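Local coordinates for periplasmic binding protein (Sulfurospirillum deleyianum, PDB 4PAG), which probably captures a solute in the periplasm, as substrate-binding proteins of ABC importers do, and holds a histidine in its pocket, at residues Phe6-Val9 with Ser10-Ile14; Met150-Thr153 with Tyr154-Leu158; Ala163-Glu167 with Lys168-Lys172; Gln183-Cys186 with Asp187-His191; Thr236-Lys239 with Thr240-Glu244. One frame throughout, in Å; residues are numbered along the deposited sequence.

All five contacts are local, each between residues close along one continuous stretch. Contact 1, at the surface, closes the hairpin of strands 5-7 and 13-15 and lies about 49 Å from contact 5, centre to centre, across the middle of the chain. Contacts 2 and 5 are helical: contact 2 sets a selenomethionine against a tyrosine ring on the long helix 141-163, and contact 5 has a CH-pi contact and a T-shaped ring pair on helix 235-243. Contact 3 continues from the end of helix 141-163 as a surface loop held mainly by carbonyl oxygens. Contact 4, more buried, relies on a carboxylate, a hydroxyl and a disulfide.

Contact 1. Residues Phe6-Val9 with Ser10-Ile14; sequences FLDV and SNKPI
The carboxylate of D8 is turned in over the backbone of S10-K12, and the D8 and I14 side chains cross at about a right angle. With CG set between the backbone N and the carbonyl carbon (chi1 82°), OD1 of D8 accepts two amides from opposite faces of the carboxylate plane: S10 N at 2.8 Å and K12 N at 3.0 Å. That double grip fixes the rotation of the group. I14 lays CD1 3.9 Å from D8 CB. On the face with L7 and P13, the leucine brings CD2 to 4.1 Å from P13 CB. F6 turns its ring away from the turn, and it and I14 both rest on L117 of strand 116-119. The backbone completes the frame: F6 and I14 form a hydrogen-bonded antiparallel pair, with I14 N to F6 O at 2.7 Å, and D8 N binds K12 O. N11 N reaches D8 O at 2.9 Å, closing a type I turn from D8 to N11, and the whole is a beta hairpin whose loop is held by an aspartate side chain.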
loop_
_atom_site.group_PDB
_atom_site.type_symbol
_atom_site.label_atom_id
_atom_site.label_comp_id
_atom_site.label_asym_id
_atom_site.label_seq_id
_atom_site.Cartn_x
_atom_site.Cartn_y
_atom_site.Cartn_z
ATOM N N PHE A 6 -19.853 1.121 -17.492
ATOM C CA PHE A 6 -18.461 0.781 -17.188
ATOM C C PHE A 6 -18.148 -0.605 -17.722
ATOM O O PHE A 6 -19.036 -1.449 -17.815
ATOM C CB PHE A 6 -18.227 0.809 -15.671
ATOM C CG PHE A 6 -18.429 2.160 -15.058
ATOM C CD1 PHE A 6 -19.685 2.552 -14.607
ATOM C CD2 PHE A 6 -17.372 3.053 -14.957
ATOM C CE1 PHE A 6 -19.876 3.807 -14.051
ATOM C CE2 PHE A 6 -17.559 4.312 -14.406
ATOM C CZ PHE A 6 -18.813 4.691 -13.956
ATOM N N LEU A 7 -16.888 -0.844 -18.071
ATOM C CA LEU A 7 -16.457 -2.182 -18.470
ATOM C C LEU A 7 -16.150 -2.981 -17.211
ATOM O O LEU A 7 -15.359 -2.551 -16.395
ATOM C CB LEU A 7 -15.228 -2.119 -19.376
ATOM C CG LEU A 7 -15.413 -1.394 -20.715
ATOM C CD1 LEU A 7 -14.101 -1.368 -21.488
ATOM C CD2 LEU A 7 -16.515 -2.032 -21.549
ATOM N N ASP A 8 -16.787 -4.141 -17.069
ATOM C CA ASP A 8 -16.669 -4.965 -15.870
ATOM C C ASP A 8 -15.431 -5.868 -15.920
ATOM O O ASP A 8 -14.570 -5.696 -16.782
ATOM C CB ASP A 8 -17.970 -5.760 -15.646
ATOM C CG ASP A 8 -18.068 -7.034 -16.485
ATOM O OD1 ASP A 8 -17.260 -7.258 -17.415
ATOM O OD2 ASP A 8 -18.982 -7.823 -16.192
ATOM N N VAL A 9 -15.337 -6.814 -14.987
ATOM C CA VAL A 9 -14.155 -7.686 -14.877
ATOM C C VAL A 9 -13.939 -8.597 -16.086
ATOM O O VAL A 9 -12.819 -9.053 -16.325
ATOM C CB VAL A 9 -14.185 -8.551 -13.595
ATOM C CG1 VAL A 9 -14.018 -7.668 -12.367
ATOM C CG2 VAL A 9 -15.466 -9.377 -13.501
ATOM N N SER A 10 -15.006 -8.851 -16.838
ATOM C CA SER A 10 -14.933 -9.630 -18.077
ATOM C C SER A 10 -14.868 -8.743 -19.319
ATOM O O SER A 10 -15.083 -9.220 -20.429
ATOM C CB SER A 10 -16.160 -10.536 -18.190
ATOM O OG SER A 10 -16.297 -11.337 -17.034
ATOM N N ASN A 11 -14.591 -7.455 -19.133
ATOM C CA ASN A 11 -14.506 -6.510 -20.242
ATOM C C ASN A 11 -15.849 -6.290 -20.956
ATOM O O ASN A 11 -15.880 -5.881 -22.118
ATOM C CB ASN A 11 -13.440 -6.975 -21.245
ATOM C CG ASN A 11 -12.733 -5.820 -21.916
ATOM O OD1 ASN A 11 -11.938 -5.123 -21.284
ATOM N ND2 ASN A 11 -13.011 -5.611 -23.202
ATOM N N LYS A 12 -16.954 -6.556 -20.264
ATOM C CA LYS A 12 -18.285 -6.334 -20.827
ATOM C C LYS A 12 -18.871 -5.045 -20.266
ATOM O O LYS A 12 -18.725 -4.767 -19.074
ATOM C CB LYS A 12 -19.222 -7.498 -20.500
ATOM C CG LYS A 12 -18.676 -8.868 -20.863
ATOM C CD LYS A 12 -19.756 -9.926 -20.730
ATOM C CE LYS A 12 -19.192 -11.251 -20.248
ATOM N NZ LYS A 12 -20.262 -12.279 -20.131
ATOM N N PRO A 13 -19.539 -4.249 -21.116
ATOM C CA PRO A 13 -20.150 -3.023 -20.609
ATOM C C PRO A 13 -21.326 -3.338 -19.701
ATOM O O PRO A 13 -22.202 -4.100 -20.091
ATOM C CB PRO A 13 -20.629 -2.313 -21.879
ATOM C CG PRO A 13 -20.839 -3.406 -22.867
ATOM C CD PRO A 13 -19.792 -4.440 -22.556
ATOM N N ILE A 14 -21.326 -2.782 -18.494
ATOM C CA ILE A 14 -22.457 -2.919 -17.574
ATOM C C ILE A 14 -22.919 -1.538 -17.133
ATOM O O ILE A 14 -22.131 -0.595 -17.119
ATOM C CB ILE A 14 -22.109 -3.775 -16.334
ATOM C CG1 ILE A 14 -20.933 -3.174 -15.546
ATOM C CG2 ILE A 14 -21.783 -5.201 -16.757
ATOM C CD1 ILE A 14 -20.844 -3.666 -14.119
#

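Contact 2. Residues Met150-Thr153 with Tyr154-Leu158; sequences MAQT and YLDEL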
loop_
_atom_site.group_PDB
_atom_site.type_symbol
_atom_site.label_atom_id
_atom_site.label_comp_id
_atom_site.label_asym_id
_atom_site.label_seq_id
_atom_site.Cartn_x
_atom_site.Cartn_y
_atom_site.Cartn_z
HETATM N N MSE A 150 -3.057 15.505 -5.842
HETATM C CA MSE A 150 -1.919 15.393 -4.907
HETATM C C MSE A 150 -1.084 14.181 -5.250
HETATM O O MSE A 150 0.147 14.255 -5.276
HETATM C CB MSE A 150 -2.335 15.347 -3.435
HETATM C CG MSE A 150 -1.086 15.313 -2.543
HETATM SE SE MSE A 150 -1.513 15.456 -0.622
HETATM C CE MSE A 150 -1.735 17.411 -0.584
ATOM N N ALA A 151 -1.747 13.064 -5.524
ATOM C CA ALA A 151 -1.070 11.864 -5.981
ATOM C C ALA A 151 -0.191 12.167 -7.199
ATOM O O ALA A 151 1.006 11.845 -7.208
ATOM C CB ALA A 151 -2.086 10.770 -6.299
ATOM N N GLN A 152 -0.771 12.814 -8.210
ATOM C CA GLN A 152 -0.029 13.118 -9.435
ATOM C C GLN A 152 1.211 13.971 -9.154
ATOM O O GLN A 152 2.307 13.677 -9.649
ATOM C CB GLN A 152 -0.934 13.828 -10.459
ATOM C CG GLN A 152 -0.310 13.963 -11.839
ATOM C CD GLN A 152 -0.110 12.614 -12.497
ATOM O OE1 GLN A 152 -1.065 11.996 -12.960
ATOM N NE2 GLN A 152 1.127 12.141 -12.520
ATOM N N THR A 153 1.042 15.016 -8.353
ATOM C CA THR A 153 2.154 15.901 -8.004
ATOM C C THR A 153 3.270 15.157 -7.281
ATOM O O THR A 153 4.436 15.270 -7.655
ATOM C CB THR A 153 1.668 17.060 -7.122
ATOM O OG1 THR A 153 0.716 17.821 -7.864
ATOM C CG2 THR A 153 2.822 17.968 -6.693
ATOM N N TYR A 154 2.913 14.397 -6.252
ATOM C CA TYR A 154 3.915 13.663 -5.470
ATOM C C TYR A 154 4.647 12.644 -6.337
ATOM O O TYR A 154 5.876 12.520 -6.266
ATOM C CB TYR A 154 3.267 12.966 -4.274
ATOM C CG TYR A 154 3.035 13.838 -3.070
ATOM C CD1 TYR A 154 2.689 15.181 -3.196
ATOM C CD2 TYR A 154 3.134 13.309 -1.793
ATOM C CE1 TYR A 154 2.463 15.969 -2.076
ATOM C CE2 TYR A 154 2.910 14.083 -0.673
ATOM C CZ TYR A 154 2.575 15.409 -0.815
ATOM O OH TYR A 154 2.357 16.165 0.310
ATOM N N LEU A 155 3.896 11.929 -7.163
ATOM C CA LEU A 155 4.478 10.924 -8.047
ATOM C C LEU A 155 5.413 11.535 -9.103
ATOM O O LEU A 155 6.484 10.981 -9.386
ATOM C CB LEU A 155 3.370 10.105 -8.711
ATOM C CG LEU A 155 2.622 9.175 -7.750
ATOM C CD1 LEU A 155 1.271 8.776 -8.332
ATOM C CD2 LEU A 155 3.447 7.939 -7.403
ATOM N N ASP A 156 5.016 12.674 -9.671
ATOM C CA ASP A 156 5.849 13.378 -10.658
ATOM C C ASP A 156 7.137 13.912 -10.028
ATOM O O ASP A 156 8.207 13.810 -10.619
ATOM C CB ASP A 156 5.070 14.533 -11.302
ATOM C CG ASP A 156 3.968 14.054 -12.243
ATOM O OD1 ASP A 156 3.915 12.844 -12.560
ATOM O OD2 ASP A 156 3.146 14.899 -12.671
ATOM N N GLU A 157 7.029 14.483 -8.833
ATOM C CA GLU A 157 8.203 14.968 -8.104
ATOM C C GLU A 157 9.201 13.852 -7.850
ATOM O O GLU A 157 10.406 14.036 -8.009
ATOM C CB GLU A 157 7.804 15.562 -6.756
ATOM C CG GLU A 157 7.127 16.911 -6.834
ATOM C CD GLU A 157 6.541 17.333 -5.504
ATOM O OE1 GLU A 157 6.381 16.465 -4.609
ATOM O OE2 GLU A 157 6.246 18.535 -5.348
ATOM N N LEU A 158 8.691 12.706 -7.416
ATOM C CA LEU A 158 9.543 11.563 -7.126
ATOM C C LEU A 158 10.205 11.028 -8.391
ATOM O O LEU A 158 11.397 10.720 -8.378
ATOM C CB LEU A 158 8.760 10.446 -6.428
ATOM C CG LEU A 158 9.605 9.251 -5.959
ATOM C CD1 LEU A 158 10.645 9.676 -4.930
ATOM C CD2 LEU A 158 8.691 8.180 -5.393
#
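M150 and Y154 sit one turn apart on helix 141-163 and form a Met-aromatic contact, made here by selenomethionine. The two side chains run side by side in the same direction. M150 CG, anti to its own backbone N (chi1 -177°), lies over one face of the ring, 3.6 Å from Y154 CE1 and nearer the rim than the middle. SE stands obliquely to the ring, 4.6 Å from the Y154 ring centroid. Apolar cover comes from helices 277-288 and 297-309, where I278 and A303 touch Y154. Among the backbone bonds, Y154 N to M150 O and L155 N to A151 O are both 2.9 Å, the alpha-helical pattern of N-H of residue i+4 to C=O of residue i. T153 and E157 lie side by side, T153 CG2 near E157 OE2; T153 OG1 bonds back to N149. K300 is salt-bridged to E157 and makes a cation-pi contact with Y154. Q152 bends at chi2 (66°); its NE2 donates to D156 OD1 at 2.9 Å, from above the carboxylate plane.

Contact 3. Residues Ala163-Glu167 with Lys168-Lys172; sequences ASIPE and KERTK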
loop_
_atom_site.group_PDB
_atom_site.type_symbol
_atom_site.label_atom_id
_atom_site.label_comp_id
_atom_site.label_asym_id
_atom_site.label_seq_id
_atom_site.Cartn_x
_atom_site.Cartn_y
_atom_site.Cartn_z
ATOM N N ALA A 163 15.020 10.062 -11.493
ATOM C CA ALA A 163 15.709 10.204 -12.784
ATOM C C ALA A 163 17.052 10.937 -12.683
ATOM O O ALA A 163 17.945 10.700 -13.494
ATOM C CB ALA A 163 14.807 10.900 -13.800
ATOM N N SER A 164 17.207 11.816 -11.696
ATOM C CA SER A 164 18.472 12.542 -11.503
ATOM C C SER A 164 19.584 11.721 -10.826
ATOM O O SER A 164 20.719 12.191 -10.714
ATOM C CB SER A 164 18.230 13.839 -10.721
ATOM O OG SER A 164 18.077 13.604 -9.330
ATOM N N ILE A 165 19.264 10.510 -10.373
ATOM C CA ILE A 165 20.251 9.627 -9.738
ATOM C C ILE A 165 20.737 8.616 -10.776
ATOM O O ILE A 165 19.966 7.749 -11.178
ATOM C CB ILE A 165 19.644 8.837 -8.547
ATOM C CG1 ILE A 165 18.837 9.747 -7.615
ATOM C CG2 ILE A 165 20.733 8.109 -7.772
ATOM C CD1 ILE A 165 19.644 10.851 -6.979
ATOM N N PRO A 166 22.016 8.703 -11.198
ATOM C CA PRO A 166 22.555 7.711 -12.130
ATOM C C PRO A 166 22.409 6.288 -11.599
ATOM O O PRO A 166 22.485 6.070 -10.384
ATOM C CB PRO A 166 24.037 8.077 -12.230
ATOM C CG PRO A 166 24.131 9.495 -11.792
ATOM C CD PRO A 166 23.027 9.700 -10.800
ATOM N N GLU A 167 22.229 5.329 -12.503
ATOM C CA GLU A 167 21.957 3.944 -12.112
ATOM C C GLU A 167 23.058 3.354 -11.230
ATOM O O GLU A 167 22.767 2.625 -10.283
ATOM C CB GLU A 167 21.723 3.067 -13.345
ATOM C CG GLU A 167 20.529 3.520 -14.177
ATOM C CD GLU A 167 19.729 2.367 -14.754
ATOM O OE1 GLU A 167 20.290 1.593 -15.559
ATOM O OE2 GLU A 167 18.530 2.241 -14.404
ATOM N N LYS A 168 24.308 3.701 -11.526
ATOM C CA LYS A 168 25.455 3.246 -10.727
ATOM C C LYS A 168 25.538 3.863 -9.326
ATOM O O LYS A 168 26.311 3.395 -8.499
ATOM C CB LYS A 168 26.776 3.510 -11.472
ATOM C CG LYS A 168 27.260 2.349 -12.328
ATOM C CD LYS A 168 26.216 1.912 -13.343
ATOM C CE LYS A 168 26.841 1.128 -14.487
ATOM N NZ LYS A 168 25.880 0.943 -15.611
ATOM N N GLU A 169 24.762 4.913 -9.069
ATOM C CA GLU A 169 24.731 5.560 -7.759
ATOM C C GLU A 169 23.461 5.238 -6.957
ATOM O O GLU A 169 23.228 5.844 -5.914
ATOM C CB GLU A 169 24.880 7.075 -7.921
ATOM C CG GLU A 169 26.251 7.500 -8.440
ATOM C CD GLU A 169 26.362 8.995 -8.686
ATOM O OE1 GLU A 169 25.479 9.751 -8.231
ATOM O OE2 GLU A 169 27.342 9.419 -9.336
ATOM N N ARG A 170 22.655 4.283 -7.426
ATOM C CA ARG A 170 21.415 3.925 -6.736
ATOM C C ARG A 170 21.715 3.171 -5.446
ATOM O O ARG A 170 22.540 2.258 -5.428
ATOM C CB ARG A 170 20.510 3.074 -7.631
ATOM C CG ARG A 170 20.066 3.763 -8.918
ATOM C CD ARG A 170 18.918 4.709 -8.663
ATOM N NE ARG A 170 18.550 5.515 -9.832
ATOM C CZ ARG A 170 17.528 5.272 -10.652
ATOM N NH1 ARG A 170 16.743 4.219 -10.486
ATOM N NH2 ARG A 170 17.289 6.100 -11.662
ATOM N N THR A 171 21.028 3.546 -4.374
ATOM C CA THR A 171 21.282 2.990 -3.044
ATOM C C THR A 171 20.830 1.531 -2.958
ATOM O O THR A 171 19.679 1.227 -3.236
ATOM C CB THR A 171 20.542 3.827 -1.982
ATOM O OG1 THR A 171 20.986 5.184 -2.065
ATOM C CG2 THR A 171 20.773 3.304 -0.560
ATOM N N LYS A 172 21.734 0.633 -2.565
ATOM C CA LYS A 172 21.364 -0.765 -2.337
ATOM C C LYS A 172 20.501 -0.886 -1.081
ATOM O O LYS A 172 20.864 -0.383 -0.013
ATOM C CB LYS A 172 22.603 -1.647 -2.209
ATOM C CG LYS A 172 23.420 -1.748 -3.491
ATOM C CD LYS A 172 24.824 -2.270 -3.231
ATOM C CE LYS A 172 24.832 -3.716 -2.771
ATOM N NZ LYS A 172 26.166 -4.109 -2.222
#
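The carbonyl oxygen of I165 is gripped by two nitrogens of R170, which comes at it side-on: NE donates to I165 O at 3.0 Å and NH2 donates to I165 O at 3.2 Å. The oxygen lies close to the guanidinium plane, so both N-H groups point at it, but they meet the carbonyl differently. NH2 approaches nearly in line with the C=O bond, whereas NE stands above the carbonyl plane. A bend in the arginine at chi2 (-80°) folds the chain back over the loop, and its CG passes 3.2 Å from E167 O. The aliphatic part crosses I165, where R170 CD lies 4.0 Å from I165 CG2. Next along the chain a short 3-10 turn is closed by E169 N to P166 O at 2.9 Å, with a weak bond from R170 N to E167 O following it. E169 crosses the proline ring obliquely, OE1 3.6 Å from P166 CD, and its carboxylate is committed to a salt bridge with R292. Y289 packs against both I165 and R170. The stretch joins the end of helix 141-163 to strand 172-176 of the parallel sheet. The two-nitrogen grip ties the R170 side chain back to the backbone before the 3-10 turn, and the positive charge would probably polarise that peptide group.

Contact 4. Residues Gln183-Cys186 with Asp187-His191; sequences QTEC and DRSFH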
loop_
_atom_site.group_PDB
_atom_site.type_symbol
_atom_site.label_atom_id
_atom_site.label_comp_id
_atom_site.label_asym_id
_atom_site.label_seq_id
_atom_site.Cartn_x
_atom_site.Cartn_y
_atom_site.Cartn_z
ATOM N N GLN A 183 12.992 -13.008 5.660
ATOM C CA GLN A 183 12.180 -13.043 4.464
ATOM C C GLN A 183 12.322 -11.702 3.788
ATOM O O GLN A 183 12.594 -10.690 4.436
ATOM C CB GLN A 183 10.713 -13.339 4.776
ATOM C CG GLN A 183 10.450 -14.779 5.189
ATOM C CD GLN A 183 10.752 -15.022 6.655
ATOM O OE1 GLN A 183 10.248 -14.320 7.531
ATOM N NE2 GLN A 183 11.577 -16.016 6.926
ATOM N N THR A 184 12.156 -11.706 2.476
ATOM C CA THR A 184 12.271 -10.488 1.690
ATOM C C THR A 184 11.388 -10.598 0.462
ATOM O O THR A 184 10.623 -11.562 0.313
ATOM C CB THR A 184 13.739 -10.174 1.294
ATOM O OG1 THR A 184 13.826 -8.839 0.781
ATOM C CG2 THR A 184 14.284 -11.159 0.256
ATOM N N GLU A 185 11.460 -9.584 -0.386
ATOM C CA GLU A 185 10.755 -9.609 -1.652
ATOM C C GLU A 185 11.726 -9.610 -2.798
ATOM O O GLU A 185 12.854 -9.126 -2.681
ATOM C CB GLU A 185 9.841 -8.402 -1.776
ATOM C CG GLU A 185 8.733 -8.399 -0.740
ATOM C CD GLU A 185 7.861 -9.631 -0.843
ATOM O OE1 GLU A 185 7.462 -9.976 -1.980
ATOM O OE2 GLU A 185 7.569 -10.245 0.203
ATOM N N CYS A 186 11.268 -10.156 -3.912
ATOM C CA CYS A 186 11.964 -10.018 -5.180
ATOM C C CYS A 186 12.013 -8.539 -5.554
ATOM O O CYS A 186 11.139 -7.765 -5.154
ATOM C CB CYS A 186 11.228 -10.802 -6.271
ATOM S SG CYS A 186 11.306 -12.600 -6.096
ATOM N N ASP A 187 13.032 -8.152 -6.320
ATOM C CA ASP A 187 13.128 -6.792 -6.827
ATOM C C ASP A 187 11.966 -6.435 -7.760
ATOM O O ASP A 187 11.668 -5.264 -7.937
ATOM C CB ASP A 187 14.471 -6.543 -7.518
ATOM C CG ASP A 187 14.570 -7.196 -8.883
ATOM O OD1 ASP A 187 14.456 -8.433 -8.983
ATOM O OD2 ASP A 187 14.764 -6.456 -9.871
ATOM N N ARG A 188 11.324 -7.442 -8.350
ATOM C CA ARG A 188 10.087 -7.234 -9.107
ATOM C C ARG A 188 8.941 -7.950 -8.402
ATOM O O ARG A 188 8.770 -9.165 -8.535
ATOM C CB ARG A 188 10.259 -7.720 -10.548
ATOM C CG ARG A 188 11.022 -6.728 -11.429
ATOM C CD ARG A 188 11.876 -7.441 -12.473
ATOM N NE ARG A 188 12.970 -8.164 -11.826
ATOM C CZ ARG A 188 13.661 -9.172 -12.358
ATOM N NH1 ARG A 188 13.402 -9.615 -13.593
ATOM N NH2 ARG A 188 14.628 -9.743 -11.637
ATOM N N SER A 189 8.166 -7.185 -7.637
ATOM C CA SER A 189 7.095 -7.731 -6.798
ATOM C C SER A 189 6.156 -6.610 -6.428
ATOM O O SER A 189 6.615 -5.496 -6.178
ATOM C CB SER A 189 7.681 -8.325 -5.515
ATOM O OG SER A 189 6.677 -8.563 -4.528
ATOM N N PHE A 190 4.850 -6.878 -6.357
ATOM C CA PHE A 190 3.953 -5.815 -5.922
ATOM C C PHE A 190 4.127 -5.458 -4.436
ATOM O O PHE A 190 3.666 -4.402 -3.988
ATOM C CB PHE A 190 2.483 -6.005 -6.351
ATOM C CG PHE A 190 1.780 -7.222 -5.804
ATOM C CD1 PHE A 190 1.522 -7.370 -4.446
ATOM C CD2 PHE A 190 1.251 -8.168 -6.681
ATOM C CE1 PHE A 190 0.821 -8.470 -3.966
ATOM C CE2 PHE A 190 0.548 -9.267 -6.208
ATOM C CZ PHE A 190 0.333 -9.418 -4.842
ATOM N N HIS A 191 4.831 -6.303 -3.694
ATOM C CA HIS A 191 5.159 -6.012 -2.296
ATOM C C HIS A 191 6.344 -5.061 -2.098
ATOM O O HIS A 191 6.443 -4.429 -1.046
ATOM C CB HIS A 191 5.421 -7.315 -1.549
ATOM C CG HIS A 191 4.198 -8.164 -1.389
ATOM N ND1 HIS A 191 3.114 -7.764 -0.640
ATOM C CD2 HIS A 191 3.882 -9.378 -1.892
ATOM C CE1 HIS A 191 2.185 -8.706 -0.675
ATOM N NE2 HIS A 191 2.629 -9.696 -1.429
#
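E185 and S189 meet side chain to side chain, the serine hydroxyl donating to the carboxylate: S189 OG to E185 OE1 is 3.0 Å, reaching that oxygen on its anti side. The hydroxyl also accepts from H191 N at 3.0 Å, which makes residues 189-191 an ST turn, in the loop between strand 183-184 and helix 193-197. With OG anti to the backbone N (chi1 165°), S189 faces the glutamate while still catching the amide ahead of it. H191 crosses the carboxylate obliquely, the ring and carboxylate planes 61° apart, and its CB comes 3.4 Å from E185 OE1. A second shell positions these groups. E185 OE2 is salt-bridged to R271 and accepts from L214 N, so both carboxylate oxygens are engaged, while H191 is held by D270 at ND1 and by V211 O at NE2. On the far side of the turn, C186 is fixed by its disulfide to C206, and D187 OD1 also takes the backbone N of C206. There R188 and D187 form a salt bridge: D187 CG lies at the edge of the R188 guanidinium, in its plane, and R188 NH2 donates to the syn lone pair of D187 OD1 at 3.0 Å.

Contact 5. Residues Thr236-Lys239 with Thr240-Glu244; sequences TFYK and TVFRE
F237 turns its ring face to V241 one turn on, and V241 CB lies over it, 3.9 Å from F237 CZ and toward the rim. F237 CG is anti to its backbone N (chi1 -178°), which carries the ring forward along the helix. Y238 and F242 make a T-shaped pair: the edge of F242 points at the face of Y238, the planes 75° apart and F242 CE2 4.0 Å from Y238 CE1. F242 CD2 approaches Y238 O at 3.5 Å. A water bridges T236 and R243, donating to T236 O and accepting from R243 NH1, both at 2.9 Å. The backbone bonds T240 N to T236 O and V241 N to F237 O hold the spacing of helix 235-243, which ends at R243. The Y238 side chain is about 7 Å from the bound histidine. The helix's aromatic side lies on the parallel sheet: F237 and Y238 touch V232 of strand 229-232, while Y238, V241 and F242 touch V258 of strand 258-260, and W247 meets the F237 ring edge-to-face.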
loop_
_atom_site.group_PDB
_atom_site.type_symbol
_atom_site.label_atom_id
_atom_site.label_comp_id
_atom_site.label_asym_id
_atom_site.label_seq_id
_atom_site.Cartn_x
_atom_site.Cartn_y
_atom_site.Cartn_z
ATOM N N THR A 236 9.591 -6.186 16.091
ATOM C CA THR A 236 10.452 -7.110 16.864
ATOM C C THR A 236 11.816 -7.263 16.191
ATOM O O THR A 236 12.846 -7.301 16.867
ATOM C CB THR A 236 9.848 -8.526 17.100
ATOM O OG1 THR A 236 9.858 -9.295 15.882
ATOM C CG2 THR A 236 8.444 -8.445 17.640
ATOM N N PHE A 237 11.834 -7.336 14.866
ATOM C CA PHE A 237 13.101 -7.420 14.174
ATOM C C PHE A 237 13.900 -6.119 14.297
ATOM O O PHE A 237 15.126 -6.137 14.470
ATOM C CB PHE A 237 12.949 -7.797 12.706
ATOM C CG PHE A 237 14.265 -7.921 12.024
ATOM C CD1 PHE A 237 15.183 -8.862 12.476
ATOM C CD2 PHE A 237 14.637 -7.047 11.023
ATOM C CE1 PHE A 237 16.427 -8.961 11.902
ATOM C CE2 PHE A 237 15.890 -7.142 10.441
ATOM C CZ PHE A 237 16.788 -8.097 10.885
ATOM N N TYR A 238 13.211 -4.989 14.213
ATOM C CA TYR A 238 13.882 -3.697 14.334
ATOM C C TYR A 238 14.647 -3.573 15.661
ATOM O O TYR A 238 15.769 -3.054 15.691
ATOM C CB TYR A 238 12.874 -2.571 14.162
ATOM C CG TYR A 238 13.468 -1.201 14.312
ATOM C CD1 TYR A 238 14.152 -0.594 13.263
ATOM C CD2 TYR A 238 13.354 -0.513 15.506
ATOM C CE1 TYR A 238 14.695 0.673 13.399
ATOM C CE2 TYR A 238 13.902 0.746 15.655
ATOM C CZ TYR A 238 14.571 1.334 14.601
ATOM O OH TYR A 238 15.111 2.587 14.774
ATOM N N LYS A 239 14.061 -4.068 16.748
ATOM C CA LYS A 239 14.773 -4.142 18.037
ATOM C C LYS A 239 15.920 -5.150 17.988
ATOM O O LYS A 239 17.041 -4.854 18.396
ATOM C CB LYS A 239 13.823 -4.538 19.176
ATOM C CG LYS A 239 12.694 -3.569 19.499
ATOM C CD LYS A 239 13.173 -2.135 19.649
ATOM C CE LYS A 239 12.563 -1.446 20.864
ATOM N NZ LYS A 239 13.398 -1.689 22.076
ATOM N N THR A 240 15.626 -6.342 17.486
ATOM C CA THR A 240 16.609 -7.426 17.418
ATOM C C THR A 240 17.881 -7.024 16.680
ATOM O O THR A 240 18.991 -7.311 17.148
ATOM C CB THR A 240 15.999 -8.664 16.739
ATOM O OG1 THR A 240 15.022 -9.243 17.613
ATOM C CG2 THR A 240 17.054 -9.714 16.419
ATOM N N VAL A 241 17.722 -6.350 15.541
ATOM C CA VAL A 241 18.852 -6.042 14.662
ATOM C C VAL A 241 19.863 -5.089 15.319
ATOM O O VAL A 241 21.035 -5.076 14.946
ATOM C CB VAL A 241 18.372 -5.515 13.270
ATOM C CG1 VAL A 241 17.865 -4.091 13.354
ATOM C CG2 VAL A 241 19.479 -5.613 12.232
ATOM N N PHE A 242 19.412 -4.314 16.304
ATOM C CA PHE A 242 20.306 -3.453 17.095
ATOM C C PHE A 242 20.713 -4.034 18.452
ATOM O O PHE A 242 21.658 -3.541 19.077
ATOM C CB PHE A 242 19.673 -2.077 17.287
ATOM C CG PHE A 242 19.703 -1.233 16.053
ATOM C CD1 PHE A 242 20.906 -0.746 15.565
ATOM C CD2 PHE A 242 18.534 -0.945 15.362
ATOM C CE1 PHE A 242 20.941 0.023 14.412
ATOM C CE2 PHE A 242 18.560 -0.164 14.219
ATOM C CZ PHE A 242 19.765 0.314 13.739
ATOM N N ARG A 243 20.015 -5.072 18.903
ATOM C CA ARG A 243 20.327 -5.740 20.174
ATOM C C ARG A 243 21.323 -6.896 19.973
ATOM O O ARG A 243 22.301 -6.990 20.712
ATOM C CB ARG A 243 19.042 -6.235 20.850
ATOM C CG ARG A 243 19.235 -6.846 22.232
ATOM C CD ARG A 243 17.963 -7.493 22.783
ATOM N NE ARG A 243 17.494 -8.616 21.962
ATOM C CZ ARG A 243 16.458 -8.583 21.116
ATOM N NH1 ARG A 243 15.739 -7.485 20.953
ATOM N NH2 ARG A 243 16.136 -9.670 20.428
ATOM N N GLU A 244 21.080 -7.756 18.981
ATOM C CA GLU A 244 21.926 -8.936 18.744
ATOM C C GLU A 244 23.240 -8.580 18.033
ATOM O O GLU A 244 23.242 -7.962 16.965
ATOM C CB GLU A 244 21.180 -9.999 17.937
ATOM C CG GLU A 244 20.141 -10.785 18.727
ATOM C CD GLU A 244 19.477 -11.886 17.907
ATOM O OE1 GLU A 244 18.592 -12.571 18.456
ATOM O OE2 GLU A 244 19.825 -12.070 16.716
HETATM O O HOH W 1 13.246 -8.019 19.660
#